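Local coordinates for protein GlcNAc Inducible Gene 2, GIG2 (Candida albicans, PDB 6AKZ) that binds an iron(III) ion and probably acts as a cupin-type, iron-dependent oxygenase of the DUF1479 (Gig2-like) family, at residues 280-285 / 350-355; 51-56 / 274-279; 80-85 / 222-227; 193-198 / 232-237. One frame throughout, in Å; residues are numbered along the deposited sequence.

Interaction 1. Residues 280-285 / 350-355; sequences LSMAYI and HCDLPH. With FE (Fe (III) ion), chain B.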
loop_
_atom_site.group_PDB
_atom_site.type_symbol
_atom_site.label_atom_id
_atom_site.label_comp_id
_atom_site.label_asym_id
_atom_site.label_seq_id
_atom_site.Cartn_x
_atom_site.Cartn_y
_atom_site.Cartn_z
ATOM N N LEU A 280 -11.334 -6.416 -10.313
ATOM C CA LEU A 280 -11.576 -7.862 -10.365
ATOM C C LEU A 280 -10.863 -8.590 -9.256
ATOM O O LEU A 280 -11.398 -9.557 -8.661
ATOM C CB LEU A 280 -11.183 -8.432 -11.729
ATOM C CG LEU A 280 -12.007 -8.017 -12.898
ATOM C CD1 LEU A 280 -11.536 -8.662 -14.168
ATOM C CD2 LEU A 280 -13.469 -8.283 -12.694
ATOM N N SER A 281 -9.624 -8.177 -8.977
ATOM C CA SER A 281 -8.887 -8.739 -7.872
ATOM C C SER A 281 -9.632 -8.698 -6.513
ATOM O O SER A 281 -9.736 -9.701 -5.817
ATOM C CB SER A 281 -7.502 -8.141 -7.733
ATOM O OG SER A 281 -6.587 -8.563 -8.755
ATOM N N MET A 282 -10.067 -7.526 -6.127
ATOM C CA MET A 282 -10.713 -7.382 -4.855
ATOM C C MET A 282 -12.137 -7.977 -4.795
ATOM O O MET A 282 -12.572 -8.408 -3.762
ATOM C CB MET A 282 -10.680 -5.930 -4.361
ATOM C CG MET A 282 -9.285 -5.410 -4.024
ATOM S SD MET A 282 -8.361 -6.472 -2.907
ATOM C CE MET A 282 -9.385 -6.548 -1.447
ATOM N N ALA A 283 -12.828 -8.013 -5.902
ATOM C CA ALA A 283 -14.146 -8.669 -5.944
ATOM C C ALA A 283 -13.871 -10.126 -5.625
ATOM O O ALA A 283 -14.561 -10.722 -4.845
ATOM C CB ALA A 283 -14.786 -8.477 -7.301
ATOM N N TYR A 284 -12.852 -10.715 -6.202
ATOM C CA TYR A 284 -12.581 -12.137 -6.029
ATOM C C TYR A 284 -12.100 -12.447 -4.623
ATOM O O TYR A 284 -12.625 -13.348 -3.938
ATOM C CB TYR A 284 -11.502 -12.558 -7.025
ATOM C CG TYR A 284 -11.171 -14.033 -6.982
ATOM C CD1 TYR A 284 -11.915 -14.994 -7.696
ATOM C CD2 TYR A 284 -10.085 -14.473 -6.220
ATOM C CE1 TYR A 284 -11.556 -16.353 -7.637
ATOM C CE2 TYR A 284 -9.741 -15.818 -6.173
ATOM C CZ TYR A 284 -10.454 -16.737 -6.892
ATOM O OH TYR A 284 -10.048 -18.067 -6.805
ATOM N N ILE A 285 -11.190 -11.629 -4.135
ATOM C CA ILE A 285 -10.585 -11.813 -2.816
ATOM C C ILE A 285 -11.665 -11.683 -1.768
ATOM O O ILE A 285 -11.738 -12.564 -0.903
ATOM C CB ILE A 285 -9.424 -10.851 -2.556
ATOM C CG1 ILE A 285 -8.235 -11.322 -3.425
ATOM C CG2 ILE A 285 -8.941 -10.816 -1.119
ATOM C CD1 ILE A 285 -7.160 -10.309 -3.721
ATOM N N HIS A 350 -1.494 0.310 -5.895
ATOM C CA HIS A 350 -2.635 0.439 -4.942
ATOM C C HIS A 350 -2.515 -0.527 -3.771
ATOM O O HIS A 350 -2.027 -1.640 -3.894
ATOM C CB HIS A 350 -3.974 0.258 -5.638
ATOM C CG HIS A 350 -5.153 0.735 -4.861
ATOM N ND1 HIS A 350 -5.821 -0.055 -3.958
ATOM C CD2 HIS A 350 -5.881 1.868 -4.973
ATOM C CE1 HIS A 350 -6.871 0.590 -3.489
ATOM N NE2 HIS A 350 -6.926 1.772 -4.089
ATOM N N CYS A 351 -2.860 -0.050 -2.579
ATOM C CA CYS A 351 -2.788 -0.861 -1.386
ATOM C C CYS A 351 -3.537 -2.184 -1.473
ATOM O O CYS A 351 -3.237 -3.113 -0.734
ATOM C CB CYS A 351 -3.225 -0.056 -0.126
ATOM S SG CYS A 351 -4.918 0.571 -0.259
ATOM N N ASP A 352 -4.484 -2.286 -2.370
ATOM C CA ASP A 352 -5.249 -3.527 -2.585
ATOM C C ASP A 352 -4.771 -4.344 -3.773
ATOM O O ASP A 352 -5.520 -5.243 -4.235
ATOM C CB ASP A 352 -6.738 -3.231 -2.720
ATOM C CG ASP A 352 -7.466 -3.021 -1.378
ATOM O OD1 ASP A 352 -6.848 -3.233 -0.282
ATOM O OD2 ASP A 352 -8.632 -2.497 -1.450
ATOM N N LEU A 353 -3.584 -4.041 -4.344
ATOM C CA LEU A 353 -3.153 -4.795 -5.504
ATOM C C LEU A 353 -2.307 -6.033 -5.102
ATOM O O LEU A 353 -1.330 -5.951 -4.297
ATOM C CB LEU A 353 -2.328 -3.913 -6.431
ATOM C CG LEU A 353 -2.371 -4.386 -7.853
ATOM C CD1 LEU A 353 -3.744 -4.103 -8.450
ATOM C CD2 LEU A 353 -1.316 -3.766 -8.757
ATOM N N PRO A 354 -2.725 -7.207 -5.551
ATOM C CA PRO A 354 -1.869 -8.377 -5.294
ATOM C C PRO A 354 -0.503 -8.186 -5.946
ATOM O O PRO A 354 -0.429 -7.798 -7.113
ATOM C CB PRO A 354 -2.658 -9.498 -5.964
ATOM C CG PRO A 354 -4.054 -9.002 -6.154
ATOM C CD PRO A 354 -3.947 -7.562 -6.288
ATOM N N HIS A 355 0.561 -8.568 -5.212
ATOM C CA HIS A 355 1.877 -8.407 -5.719
ATOM C C HIS A 355 2.785 -9.405 -5.021
ATOM O O HIS A 355 2.416 -10.021 -3.994
ATOM C CB HIS A 355 2.350 -6.979 -5.518
ATOM C CG HIS A 355 2.395 -6.601 -4.082
ATOM N ND1 HIS A 355 1.265 -6.303 -3.373
ATOM C CD2 HIS A 355 3.410 -6.573 -3.190
ATOM C CE1 HIS A 355 1.584 -6.066 -2.108
ATOM N NE2 HIS A 355 2.878 -6.227 -1.981
HETATM FE FE FE B . 3.987 -6.603 -0.076
HETATM O O HOH W 1 4.983 -6.908 1.875
HETATM O O HOH W 2 4.980 -4.793 0.003
HETATM O O HOH W 3 5.917 -7.160 -0.942
#
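Ser-281 and Met-282 on helix 278-287 face the type I beta turn 350-353 and the proline that follows it, the nearest CA atoms, those of Met-282 and Asp-352, lying 7.1 Å apart. Met-282 is bent at chi2 (-52°) and chi3 (-59°), which folds its thioether back against Asp-352, the two side chains crossing at about a right angle. Its CG lies 3.6 Å from Asp-352 CB and its SD 3.4 Å from Asp-352 O, a buried carbonyl without a hydrogen-bond partner in the model. Ser-281 OG lies 3.7 Å from Pro-354 CG and bonds to Ser-277 O. Beyond the proline, His-355 binds the iron through NE2 at 2.2 Å; its ND1-H bonds almost straight (171°) to Leu-353 O and, with the iron, holds the ring's rotation. Asp-352 OD1 forms salt bridges with Arg-200 and Arg-229, and OD2 a hydrogen bond with Tyr-210. The turn links strands 346-350 and 355-357, with Leu-193 of strand 192-193 packing on Met-282, Ile-285 and Pro-354.

Interaction 2. Residues 51-56 / 274-279; sequences TEIAKI and VLPSLK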
loop_
_atom_site.group_PDB
_atom_site.type_symbol
_atom_site.label_atom_id
_atom_site.label_comp_id
_atom_site.label_asym_id
_atom_site.label_seq_id
_atom_site.Cartn_x
_atom_site.Cartn_y
_atom_site.Cartn_z
ATOM N N THR A 51 -6.731 -13.749 -18.883
ATOM C CA THR A 51 -6.174 -14.293 -20.083
ATOM C C THR A 51 -5.495 -13.215 -20.898
ATOM O O THR A 51 -4.364 -13.461 -21.384
ATOM C CB THR A 51 -7.242 -15.061 -20.874
ATOM O OG1 THR A 51 -7.654 -16.203 -20.137
ATOM C CG2 THR A 51 -6.731 -15.513 -22.258
ATOM N N GLU A 52 -6.172 -12.089 -21.159
ATOM C CA GLU A 52 -5.585 -11.018 -21.948
ATOM C C GLU A 52 -4.284 -10.536 -21.281
ATOM O O GLU A 52 -3.299 -10.382 -21.908
ATOM C CB GLU A 52 -6.589 -9.898 -22.190
ATOM C CG GLU A 52 -6.005 -8.709 -22.883
ATOM C CD GLU A 52 -6.959 -7.538 -23.147
ATOM O OE1 GLU A 52 -7.909 -7.780 -23.919
ATOM O OE2 GLU A 52 -6.683 -6.329 -22.767
ATOM N N ILE A 53 -4.279 -10.427 -19.959
ATOM C CA ILE A 53 -3.104 -9.934 -19.264
ATOM C C ILE A 53 -1.942 -10.862 -19.518
ATOM O O ILE A 53 -0.847 -10.445 -19.854
ATOM C CB ILE A 53 -3.316 -9.785 -17.750
ATOM C CG1 ILE A 53 -4.298 -8.673 -17.504
ATOM C CG2 ILE A 53 -1.946 -9.580 -17.066
ATOM C CD1 ILE A 53 -4.688 -8.512 -16.029
ATOM N N ALA A 54 -2.196 -12.141 -19.273
ATOM C CA ALA A 54 -1.176 -13.204 -19.444
ATOM C C ALA A 54 -0.578 -13.176 -20.880
ATOM O O ALA A 54 0.630 -13.390 -21.081
ATOM C CB ALA A 54 -1.794 -14.541 -19.160
ATOM N N LYS A 55 -1.411 -12.944 -21.862
ATOM C CA LYS A 55 -0.966 -12.948 -23.243
ATOM C C LYS A 55 -0.278 -11.648 -23.678
ATOM O O LYS A 55 0.320 -11.604 -24.761
ATOM C CB LYS A 55 -2.099 -13.279 -24.237
ATOM C CG LYS A 55 -2.652 -14.695 -24.094
ATOM C CD LYS A 55 -3.799 -15.041 -25.005
ATOM C CE LYS A 55 -4.187 -16.498 -24.769
ATOM N NZ LYS A 55 -3.118 -17.396 -25.262
ATOM N N ILE A 56 -0.423 -10.585 -22.924
ATOM C CA ILE A 56 0.194 -9.290 -23.265
ATOM C C ILE A 56 1.530 -9.222 -22.556
ATOM O O ILE A 56 2.568 -8.884 -23.210
ATOM C CB ILE A 56 -0.724 -8.089 -22.981
ATOM C CG1 ILE A 56 -1.965 -8.073 -23.937
ATOM C CG2 ILE A 56 -0.031 -6.762 -23.172
ATOM C CD1 ILE A 56 -2.982 -7.072 -23.487
ATOM N N VAL A 274 3.004 -8.064 -10.260
ATOM C CA VAL A 274 1.732 -7.571 -9.853
ATOM C C VAL A 274 0.599 -8.261 -10.626
ATOM O O VAL A 274 0.855 -8.855 -11.678
ATOM C CB VAL A 274 1.619 -6.046 -10.193
ATOM C CG1 VAL A 274 2.575 -5.241 -9.350
ATOM C CG2 VAL A 274 1.923 -5.746 -11.668
ATOM N N LEU A 275 -0.602 -8.142 -10.129
ATOM C CA LEU A 275 -1.805 -8.551 -10.847
ATOM C C LEU A 275 -2.501 -7.248 -11.172
ATOM O O LEU A 275 -3.266 -6.735 -10.350
ATOM C CB LEU A 275 -2.681 -9.423 -9.954
ATOM C CG LEU A 275 -3.512 -10.440 -10.677
ATOM C CD1 LEU A 275 -4.308 -11.242 -9.633
ATOM C CD2 LEU A 275 -4.405 -9.734 -11.619
ATOM N N PRO A 276 -2.345 -6.744 -12.408
ATOM C CA PRO A 276 -2.746 -5.400 -12.705
ATOM C C PRO A 276 -4.239 -5.267 -13.035
ATOM O O PRO A 276 -4.665 -4.843 -14.145
ATOM C CB PRO A 276 -1.784 -5.023 -13.854
ATOM C CG PRO A 276 -1.718 -6.309 -14.634
ATOM C CD PRO A 276 -1.507 -7.312 -13.505
ATOM N N SER A 277 -5.087 -5.744 -12.125
ATOM C CA SER A 277 -6.502 -5.612 -12.337
ATOM C C SER A 277 -7.133 -5.405 -10.933
ATOM O O SER A 277 -7.420 -6.351 -10.216
ATOM C CB SER A 277 -7.059 -6.891 -12.998
ATOM O OG SER A 277 -8.496 -6.818 -13.192
ATOM N N LEU A 278 -7.431 -4.164 -10.588
ATOM C CA LEU A 278 -7.701 -3.846 -9.193
ATOM C C LEU A 278 -9.095 -4.318 -8.755
ATOM O O LEU A 278 -9.242 -4.996 -7.733
ATOM C CB LEU A 278 -7.468 -2.326 -8.968
ATOM C CG LEU A 278 -7.720 -1.764 -7.606
ATOM C CD1 LEU A 278 -6.876 -2.470 -6.564
ATOM C CD2 LEU A 278 -7.325 -0.255 -7.667
ATOM N N LYS A 279 -10.119 -3.921 -9.512
ATOM C CA LYS A 279 -11.472 -4.249 -9.206
ATOM C C LYS A 279 -11.726 -5.730 -9.258
ATOM O O LYS A 279 -12.347 -6.256 -8.316
ATOM C CB LYS A 279 -12.461 -3.535 -10.126
ATOM C CG LYS A 279 -13.922 -3.632 -9.748
ATOM C CD LYS A 279 -14.784 -3.099 -10.900
ATOM C CE LYS A 279 -14.797 -1.599 -10.963
ATOM N NZ LYS A 279 -15.488 -1.156 -12.194
#
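Ile-53, near the C-terminal end of helix 32-56, meets Pro-276, the centre of an inverse gamma turn that leads from strand 272-274 into helix 278-287. The turn is closed by a backbone hydrogen bond from Ser-277 N to Leu-275 O, 2.7 Å long. The isoleucine end points at the CG corner of the proline ring, and both branches of the isoleucine take part. With CG1 anti to the carbonyl carbon (chi1 -68°) and chi2 extended at 175°, Ile-53 CD1 reaches forward to 4.0 Å from Pro-276 CG, while CG2 lies 4.1 Å from the same ring carbon. The proline CG is thus met by two methyl groups, in an apolar contact of ordinary van der Waals spacing. Tyr-60, from a loop, and Ile-336, of strand 336-337, pack against both Ile-53 and Pro-276. Ser-277 is at the N-cap position of helix 278-287. Its OG makes no capping bond and is instead hydrogen-bonded to Glu-49 of helix 32-56, giving the two helices a polar link beside the apolar one. The serine also adds its methylene to the contact, Ser-277 CB lying 4.2 Å from Ile-53 CD1.

Interaction 3. Residues 80-85 / 222-227; sequences ELFKQR and DAFKLD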
loop_
_atom_site.group_PDB
_atom_site.type_symbol
_atom_site.label_atom_id
_atom_site.label_comp_id
_atom_site.label_asym_id
_atom_site.label_seq_id
_atom_site.Cartn_x
_atom_site.Cartn_y
_atom_site.Cartn_z
ATOM N N GLU A 80 -7.092 6.841 -16.427
ATOM C CA GLU A 80 -8.022 5.791 -16.663
ATOM C C GLU A 80 -7.406 4.410 -16.564
ATOM O O GLU A 80 -7.968 3.498 -15.932
ATOM C CB GLU A 80 -8.676 5.963 -18.041
ATOM C CG GLU A 80 -9.437 7.249 -18.150
ATOM C CD GLU A 80 -10.000 7.466 -19.574
ATOM O OE1 GLU A 80 -9.363 7.045 -20.587
ATOM O OE2 GLU A 80 -11.022 8.149 -19.652
ATOM N N LEU A 81 -6.251 4.264 -17.150
ATOM C CA LEU A 81 -5.549 2.960 -17.066
ATOM C C LEU A 81 -5.102 2.644 -15.586
ATOM O O LEU A 81 -5.153 1.481 -15.111
ATOM C CB LEU A 81 -4.357 2.940 -18.038
ATOM C CG LEU A 81 -4.768 2.802 -19.489
ATOM C CD1 LEU A 81 -3.692 3.301 -20.429
ATOM C CD2 LEU A 81 -5.190 1.354 -19.676
ATOM N N PHE A 82 -4.628 3.648 -14.900
ATOM C CA PHE A 82 -4.160 3.499 -13.504
ATOM C C PHE A 82 -5.335 3.092 -12.605
ATOM O O PHE A 82 -5.201 2.141 -11.865
ATOM C CB PHE A 82 -3.536 4.735 -12.968
ATOM C CG PHE A 82 -3.257 4.655 -11.477
ATOM C CD1 PHE A 82 -2.334 3.761 -10.980
ATOM C CD2 PHE A 82 -3.994 5.440 -10.615
ATOM C CE1 PHE A 82 -2.076 3.708 -9.620
ATOM C CE2 PHE A 82 -3.798 5.358 -9.258
ATOM C CZ PHE A 82 -2.877 4.427 -8.759
ATOM N N LYS A 83 -6.515 3.735 -12.725
ATOM C CA LYS A 83 -7.612 3.314 -11.905
ATOM C C LYS A 83 -8.081 1.879 -12.181
ATOM O O LYS A 83 -8.612 1.251 -11.289
ATOM C CB LYS A 83 -8.778 4.281 -11.970
ATOM C CG LYS A 83 -8.400 5.660 -11.435
ATOM C CD LYS A 83 -9.649 6.474 -11.127
ATOM C CE LYS A 83 -9.298 7.647 -10.261
ATOM N NZ LYS A 83 -10.466 8.315 -9.577
ATOM N N GLN A 84 -8.003 1.408 -13.428
ATOM C CA GLN A 84 -8.337 0.030 -13.779
ATOM C C GLN A 84 -7.295 -0.971 -13.291
ATOM O O GLN A 84 -7.606 -2.054 -12.739
ATOM C CB GLN A 84 -8.525 -0.107 -15.325
ATOM C CG GLN A 84 -8.731 -1.552 -15.796
ATOM C CD GLN A 84 -8.403 -1.923 -17.282
ATOM O OE1 GLN A 84 -7.557 -1.347 -18.002
ATOM N NE2 GLN A 84 -9.102 -2.918 -17.719
ATOM N N ARG A 85 -6.053 -0.628 -13.497
ATOM C CA ARG A 85 -4.990 -1.606 -13.364
ATOM C C ARG A 85 -4.262 -1.559 -12.030
ATOM O O ARG A 85 -3.598 -2.553 -11.643
ATOM C CB ARG A 85 -4.023 -1.469 -14.549
ATOM C CG ARG A 85 -4.717 -1.829 -15.853
ATOM C CD ARG A 85 -3.958 -1.638 -17.132
ATOM N NE ARG A 85 -4.903 -1.832 -18.253
ATOM C CZ ARG A 85 -4.506 -2.142 -19.467
ATOM N NH1 ARG A 85 -3.197 -2.239 -19.747
ATOM N NH2 ARG A 85 -5.408 -2.291 -20.433
ATOM N N ASP A 222 -15.524 1.182 -6.196
ATOM C CA ASP A 222 -14.646 2.296 -6.503
ATOM C C ASP A 222 -13.517 2.198 -5.462
ATOM O O ASP A 222 -13.652 2.606 -4.313
ATOM C CB ASP A 222 -15.378 3.635 -6.384
ATOM C CG ASP A 222 -14.547 4.788 -6.956
ATOM O OD1 ASP A 222 -13.304 4.646 -7.013
ATOM O OD2 ASP A 222 -15.175 5.787 -7.338
ATOM N N ALA A 223 -12.366 1.778 -5.951
ATOM C CA ALA A 223 -11.122 1.679 -5.111
ATOM C C ALA A 223 -10.480 2.987 -4.659
ATOM O O ALA A 223 -9.562 2.981 -3.812
ATOM C CB ALA A 223 -10.084 0.871 -5.899
ATOM N N PHE A 224 -11.003 4.069 -5.162
ATOM C CA PHE A 224 -10.414 5.381 -4.973
ATOM C C PHE A 224 -11.190 6.271 -4.060
ATOM O O PHE A 224 -10.715 7.364 -3.793
ATOM C CB PHE A 224 -10.070 6.028 -6.298
ATOM C CG PHE A 224 -9.068 5.242 -7.036
ATOM C CD1 PHE A 224 -7.699 5.441 -6.812
ATOM C CD2 PHE A 224 -9.461 4.181 -7.858
ATOM C CE1 PHE A 224 -6.757 4.656 -7.446
ATOM C CE2 PHE A 224 -8.513 3.400 -8.497
ATOM C CZ PHE A 224 -7.156 3.616 -8.251
ATOM N N LYS A 225 -12.350 5.801 -3.589
ATOM C CA LYS A 225 -13.169 6.573 -2.678
ATOM C C LYS A 225 -12.766 6.246 -1.219
ATOM O O LYS A 225 -12.830 5.080 -0.811
ATOM C CB LYS A 225 -14.619 6.204 -2.895
ATOM C CG LYS A 225 -15.553 6.920 -1.970
ATOM C CD LYS A 225 -17.013 6.695 -2.412
ATOM C CE LYS A 225 -17.979 7.332 -1.386
ATOM N NZ LYS A 225 -19.326 7.261 -2.044
ATOM N N LEU A 226 -12.421 7.265 -0.451
ATOM C CA LEU A 226 -11.817 7.073 0.805
ATOM C C LEU A 226 -12.651 7.405 2.045
ATOM O O LEU A 226 -12.166 7.362 3.155
ATOM C CB LEU A 226 -10.482 7.777 0.786
ATOM C CG LEU A 226 -9.450 7.273 -0.180
ATOM C CD1 LEU A 226 -8.152 8.044 0.009
ATOM C CD2 LEU A 226 -9.177 5.773 -0.138
ATOM N N ASP A 227 -13.909 7.722 1.852
ATOM C CA ASP A 227 -14.760 8.111 2.988
ATOM C C ASP A 227 -14.743 7.139 4.148
ATOM O O ASP A 227 -14.595 7.559 5.302
ATOM C CB ASP A 227 -16.208 8.311 2.518
ATOM C CG ASP A 227 -16.373 9.408 1.488
ATOM O OD1 ASP A 227 -15.724 9.404 0.415
ATOM O OD2 ASP A 227 -17.241 10.298 1.717
HETATM O O HOH W 4 -12.783 6.525 -9.173
#
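Apolar contacts centre on Phe-224, whose ring is wedged against Phe-82 and Lys-83 of helix 76-85. The two phenyl rings meet obliquely, with planes at 60° and centroids 5.6 Å apart, Phe-82 CE2 approaching Phe-224 CE1 to 3.5 Å. Lys-83 supplies a CH-pi contact: its CG lies over one face of the Phe-224 ring, 4.0 Å from the centroid and displaced toward the rim. Beyond CG the lysine chain is extended and runs back along the phenylalanine from ring to CB, bringing its methylenes over the ring. The polar contacts gather at that far end. Water 4 accepts from Lys-83 NZ at 3.0 Å and donates to Asp-222 OD1 at 2.9 Å, bridging groups of opposite charge that do not touch; NZ also bonds to Glu-155 O. The same OD1 accepts from Phe-224 N at 3.0 Å, on its anti side and 33° out of the carboxylate plane. This Asx turn lies within the type I beta turn 222-225. Leu-278 of helix 278-287 and, edge-to-face, His-350 at the end of strand 346-350 also pack on Phe-224, so the loop sits among helix 76-85, helix 278-287 and the main sheet.

Interaction 4. Residues 193-198 / 232-237; sequences LDSSSI and SKENLY. With FE (Fe (III) ion), chain B.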
loop_
_atom_site.group_PDB
_atom_site.type_symbol
_atom_site.label_atom_id
_atom_site.label_comp_id
_atom_site.label_asym_id
_atom_site.label_seq_id
_atom_site.Cartn_x
_atom_site.Cartn_y
_atom_site.Cartn_z
ATOM N N LEU A 193 -1.587 -9.520 -0.373
ATOM C CA LEU A 193 -1.974 -8.166 -0.121
ATOM C C LEU A 193 -1.318 -7.754 1.248
ATOM O O LEU A 193 -1.132 -8.534 2.072
ATOM C CB LEU A 193 -3.451 -7.977 0.041
ATOM C CG LEU A 193 -4.386 -8.335 -1.088
ATOM C CD1 LEU A 193 -5.772 -7.910 -0.713
ATOM C CD2 LEU A 193 -3.954 -7.685 -2.362
ATOM N N ASP A 194 -0.927 -6.490 1.376
ATOM C CA ASP A 194 -0.432 -5.964 2.623
ATOM C C ASP A 194 -1.680 -5.216 3.203
ATOM O O ASP A 194 -2.777 -5.505 2.825
ATOM C CB ASP A 194 0.784 -5.061 2.425
ATOM C CG ASP A 194 1.986 -5.839 1.990
ATOM O OD1 ASP A 194 2.390 -6.652 2.824
ATOM O OD2 ASP A 194 2.422 -5.654 0.873
ATOM N N SER A 195 -1.486 -4.268 4.109
ATOM C CA SER A 195 -2.585 -3.531 4.674
ATOM C C SER A 195 -3.642 -4.425 5.370
ATOM O O SER A 195 -4.799 -4.178 5.314
ATOM C CB SER A 195 -3.221 -2.560 3.681
ATOM O OG SER A 195 -2.293 -1.637 3.195
ATOM N N SER A 196 -3.110 -5.435 6.010
ATOM C CA SER A 196 -3.788 -6.407 6.872
ATOM C C SER A 196 -4.112 -7.773 6.334
ATOM O O SER A 196 -4.362 -7.931 5.176
ATOM C CB SER A 196 -5.077 -5.837 7.498
ATOM O OG SER A 196 -6.151 -5.915 6.619
ATOM N N SER A 197 -4.126 -8.740 7.254
ATOM C CA SER A 197 -4.560 -10.110 6.855
ATOM C C SER A 197 -6.069 -10.271 6.851
ATOM O O SER A 197 -6.678 -10.508 5.810
ATOM C CB SER A 197 -3.840 -11.124 7.782
ATOM O OG SER A 197 -3.808 -12.426 7.240
ATOM N N ILE A 198 -6.718 -10.096 8.009
ATOM C CA ILE A 198 -8.154 -10.382 8.173
ATOM C C ILE A 198 -9.051 -9.098 8.276
ATOM O O ILE A 198 -10.234 -9.202 8.080
ATOM C CB ILE A 198 -8.410 -11.283 9.440
ATOM C CG1 ILE A 198 -9.804 -11.914 9.481
ATOM C CG2 ILE A 198 -8.273 -10.462 10.733
ATOM C CD1 ILE A 198 -10.123 -12.973 8.480
ATOM N N SER A 232 -10.770 3.146 8.821
ATOM C CA SER A 232 -10.547 1.723 8.931
ATOM C C SER A 232 -9.368 1.490 9.900
ATOM O O SER A 232 -8.383 2.189 9.897
ATOM C CB SER A 232 -10.250 1.098 7.553
ATOM O OG SER A 232 -9.022 1.588 6.994
ATOM N N LYS A 233 -9.493 0.408 10.651
ATOM C CA LYS A 233 -8.478 -0.104 11.570
ATOM C C LYS A 233 -7.832 -1.270 10.883
ATOM O O LYS A 233 -8.487 -2.298 10.706
ATOM C CB LYS A 233 -9.164 -0.554 12.852
ATOM C CG LYS A 233 -9.859 0.561 13.577
ATOM C CD LYS A 233 -10.619 0.053 14.798
ATOM C CE LYS A 233 -9.644 -0.262 15.916
ATOM N NZ LYS A 233 -10.371 -0.363 17.219
ATOM N N GLU A 234 -6.621 -1.059 10.381
ATOM C CA GLU A 234 -5.875 -2.079 9.712
ATOM C C GLU A 234 -5.317 -3.140 10.663
ATOM O O GLU A 234 -4.874 -4.188 10.200
ATOM C CB GLU A 234 -4.707 -1.469 8.894
ATOM C CG GLU A 234 -5.302 -0.787 7.665
ATOM C CD GLU A 234 -4.257 -0.264 6.675
ATOM O OE1 GLU A 234 -3.074 -0.553 6.821
ATOM O OE2 GLU A 234 -4.680 0.383 5.725
ATOM N N ASN A 235 -5.325 -2.853 11.975
ATOM C CA ASN A 235 -4.776 -3.770 12.974
ATOM C C ASN A 235 -5.700 -3.774 14.171
ATOM O O ASN A 235 -5.708 -2.884 14.976
ATOM C CB ASN A 235 -3.421 -3.403 13.392
ATOM C CG ASN A 235 -2.808 -4.421 14.354
ATOM O OD1 ASN A 235 -3.367 -5.509 14.646
ATOM N ND2 ASN A 235 -1.701 -4.065 14.852
ATOM N N LEU A 236 -6.485 -4.810 14.271
ATOM C CA LEU A 236 -7.388 -4.957 15.422
ATOM C C LEU A 236 -6.749 -5.661 16.630
ATOM O O LEU A 236 -7.411 -5.880 17.645
ATOM C CB LEU A 236 -8.575 -5.763 14.967
ATOM C CG LEU A 236 -9.599 -4.984 14.158
ATOM C CD1 LEU A 236 -10.681 -5.944 13.843
ATOM C CD2 LEU A 236 -10.161 -3.797 14.945
ATOM N N TYR A 237 -5.499 -6.065 16.507
ATOM C CA TYR A 237 -4.905 -6.995 17.404
ATOM C C TYR A 237 -3.829 -6.184 18.086
ATOM O O TYR A 237 -2.889 -6.744 18.562
ATOM C CB TYR A 237 -4.441 -8.256 16.607
ATOM C CG TYR A 237 -5.620 -9.055 16.040
ATOM C CD1 TYR A 237 -6.255 -8.686 14.854
ATOM C CD2 TYR A 237 -6.131 -10.150 16.698
ATOM C CE1 TYR A 237 -7.354 -9.386 14.351
ATOM C CE2 TYR A 237 -7.241 -10.835 16.231
ATOM C CZ TYR A 237 -7.863 -10.457 15.070
ATOM O OH TYR A 237 -8.933 -11.158 14.615
HETATM FE FE FE B . 3.987 -6.603 -0.076
HETATM O O HOH W 1 4.983 -6.908 1.875
HETATM O O HOH W 5 -2.926 0.780 3.689
HETATM O O HOH W 2 4.980 -4.793 0.003
HETATM O O HOH W 3 5.917 -7.160 -0.942
#
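Ser-195 and Ser-196 lie beside Glu-234, whose side chain, extended beyond CG (chi2 -174°), brings its carboxylate against Ser-195, OE1 lying 3.7 Å from Ser-195 CB. A water joins the polar ends: water 5 donates to Glu-234 OE2 at 2.7 Å and is hydrogen-bonded to Ser-195 OG. Ser-196 sets OG between its backbone N and carbonyl carbon (chi1 82°), where the hydroxyl donates to Ser-195 O, in the carbonyl plane and on a lone pair, at 2.6 Å. Its CB packs closely on Glu-234 O. This loop follows strand 192-193 and carries the aspartate of the His-X-Asp iron motif familiar from cupin-type oxygenases: Asp-194 OD2 binds the iron at 2.1 Å beside His-192 and His-355, while OD1 accepts from the iron-bound water 1 at 2.8 Å. Farther along, Ile-198 presents CG2 to Tyr-237 CE1 at 3.9 Å, the side chains crossing at a slant. Tyr-237 N is held by Asn-235 OD1 in an Asx turn, and its hydroxyl bonds to Glu-202.

Overall arrangement
Interactions 1 and 4 meet at the iron, to which one contributes His-355 and the other Asp-194, and share its three waters. Interactions 1 and 2 both use helix 278-287 and are tied by a probable Leu-275 N to Pro-354 O hydrogen bond. Interaction 3 adjoins both through probable hydrogen bonds, His-350 NE2 to Ala-223 O and Leu-278 N to Gln-84 O. Interaction 2, its centre about 19 Å from that of the chain, is purely apolar across its buried interface. Interactions 1 and 4 both have their centres about 11 Å from the chain centre; the first is wholly buried, while the second runs out to the exposed Tyr-237. Interactions 3 and 4 add bridging waters.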